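Local coordinates for acyl-CoA dehydrogenase family protein (Porphyromonas gingivalis, PDB 2OKU) that probably catalyses the FAD-dependent dehydrogenation of acyl-CoA thioesters, this chain being its helical C-terminal domain, at residues T13-I18 with D43-L48. Numbering follows the deposited sequence.
Sequences TYIARI and DRAEAL
Ile15 reaches from helix 13-22 to Ala45 and Glu46 on helix 32-53, joining two helices of the all-helical C-terminal domain found in this acyl-CoA dehydrogenase family protein. The backbones come nearest at Ile15 and Glu46, whose CA atoms lie 7.2 Å apart, and no hydrogen bond crosses between the two segments. On the buried side the contact is apolar: the CD1 methyl of Ile15 meets the CB methyl of Ala45 at 4.3 Å. Ala45 also touches Met71 of helix 58-87, and Ile15, itself buried, packs against Thr42, about one turn before Ala45 and Glu46.

Toward solvent the contact turns polar and is less enclosed, since Glu46 stays partly exposed. Its chain runs fully extended, with CG anti to the backbone N (chi1 179°), which carries the carboxylate past the side of Ile15. Both carboxylate oxygens are hydrogen-bonded just outside the two segments, OE1 in a salt bridge with Arg19, one turn after Ile15 on helix 13-22. Arg19 also pairs with Asp43 OD1, so two acids of helix 32-53 share one guanidinium, which probably helps keep both carboxylates ionised. The branched CB of Ile15 serves both sides, CG1 leading inward to CD1 while the CG2 methyl lies 3.9 Å from Glu46 OE2.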
# COMPACT_ATOMS: atom_id res chain seq x y z
N THR A 13 -15.60 -6.99 -8.67
CA THR A 13 -16.09 -5.63 -8.41
C THR A 13 -14.96 -4.59 -8.29
O THR A 13 -15.10 -3.46 -8.77
CB THR A 13 -16.97 -5.60 -7.13
OG1 THR A 13 -16.18 -5.96 -6.01
CG2 THR A 13 -18.20 -6.55 -7.24
N TYR A 14 -13.82 -4.97 -7.69
CA TYR A 14 -12.68 -4.05 -7.63
C TYR A 14 -12.00 -3.89 -8.98
O TYR A 14 -11.48 -2.81 -9.29
CB TYR A 14 -11.63 -4.51 -6.64
CG TYR A 14 -11.97 -4.34 -5.20
CD1 TYR A 14 -11.93 -3.08 -4.60
CD2 TYR A 14 -12.32 -5.43 -4.41
CE1 TYR A 14 -12.21 -2.93 -3.24
CE2 TYR A 14 -12.60 -5.29 -3.07
CZ TYR A 14 -12.55 -4.04 -2.49
OH TYR A 14 -12.83 -3.91 -1.14
N ILE A 15 -11.97 -4.96 -9.75
CA ILE A 15 -11.44 -4.93 -11.12
C ILE A 15 -12.23 -3.91 -11.95
O ILE A 15 -11.65 -3.10 -12.70
CB ILE A 15 -11.50 -6.36 -11.76
CG1 ILE A 15 -10.71 -7.41 -10.95
CG2 ILE A 15 -11.05 -6.32 -13.27
CD1 ILE A 15 -9.34 -7.03 -10.56
N ALA A 16 -13.56 -3.91 -11.79
CA ALA A 16 -14.44 -2.97 -12.49
C ALA A 16 -14.18 -1.53 -12.02
O ALA A 16 -14.05 -0.62 -12.86
CB ALA A 16 -15.93 -3.35 -12.31
N ARG A 17 -14.03 -1.33 -10.71
CA ARG A 17 -13.75 0.02 -10.20
C ARG A 17 -12.38 0.55 -10.71
O ARG A 17 -12.24 1.73 -11.11
CB ARG A 17 -13.82 0.09 -8.67
CG ARG A 17 -13.68 1.54 -8.21
CD ARG A 17 -14.04 1.76 -6.78
NE ARG A 17 -14.11 3.20 -6.53
CZ ARG A 17 -14.28 3.75 -5.34
NH1 ARG A 17 -14.42 3.01 -4.25
NH2 ARG A 17 -14.31 5.08 -5.23
N ILE A 18 -11.39 -0.34 -10.69
CA ILE A 18 -10.09 -0.01 -11.22
C ILE A 18 -10.21 0.46 -12.68
O ILE A 18 -9.69 1.51 -13.05
CB ILE A 18 -9.13 -1.23 -11.16
CG1 ILE A 18 -8.63 -1.38 -9.70
CG2 ILE A 18 -7.98 -1.04 -12.19
CD1 ILE A 18 -7.88 -2.68 -9.43
N ASP A 43 -5.15 -6.97 -14.69
CA ASP A 43 -5.39 -8.07 -15.62
C ASP A 43 -4.85 -9.40 -15.05
O ASP A 43 -5.48 -10.42 -15.22
CB ASP A 43 -4.72 -7.84 -16.98
CG ASP A 43 -5.24 -6.61 -17.73
OD1 ASP A 43 -6.32 -6.07 -17.39
OD2 ASP A 43 -4.54 -6.17 -18.67
N ARG A 44 -3.68 -9.37 -14.40
CA ARG A 44 -3.08 -10.57 -13.79
C ARG A 44 -3.97 -11.15 -12.68
O ARG A 44 -4.19 -12.37 -12.62
CB ARG A 44 -1.70 -10.26 -13.21
CG ARG A 44 -0.77 -11.42 -13.04
CD ARG A 44 0.36 -11.25 -14.06
NE ARG A 44 1.23 -12.40 -14.23
CZ ARG A 44 2.28 -12.69 -13.48
NH1 ARG A 44 2.59 -11.94 -12.43
NH2 ARG A 44 3.00 -13.77 -13.79
N ALA A 45 -4.51 -10.28 -11.83
CA ALA A 45 -5.46 -10.71 -10.80
C ALA A 45 -6.72 -11.37 -11.41
O ALA A 45 -7.10 -12.44 -11.00
CB ALA A 45 -5.85 -9.52 -9.89
N GLU A 46 -7.33 -10.72 -12.40
CA GLU A 46 -8.51 -11.24 -13.07
C GLU A 46 -8.19 -12.60 -13.70
O GLU A 46 -9.00 -13.51 -13.60
CB GLU A 46 -8.97 -10.26 -14.16
CG GLU A 46 -10.21 -10.71 -14.96
CD GLU A 46 -10.61 -9.70 -15.99
OE1 GLU A 46 -9.78 -9.41 -16.89
OE2 GLU A 46 -11.74 -9.17 -15.89
N ALA A 47 -7.04 -12.69 -14.36
CA ALA A 47 -6.66 -13.93 -15.06
C ALA A 47 -6.47 -15.06 -14.06
O ALA A 47 -6.90 -16.18 -14.32
CB ALA A 47 -5.40 -13.73 -15.89
N LEU A 48 -5.85 -14.79 -12.93
CA LEU A 48 -5.62 -15.84 -11.90
C LEU A 48 -6.93 -16.30 -11.27
O LEU A 48 -7.14 -17.49 -11.05
CB LEU A 48 -4.64 -15.37 -10.82
CG LEU A 48 -4.19 -16.48 -9.87
CD1 LEU A 48 -3.32 -17.51 -10.63
CD2 LEU A 48 -3.43 -15.90 -8.66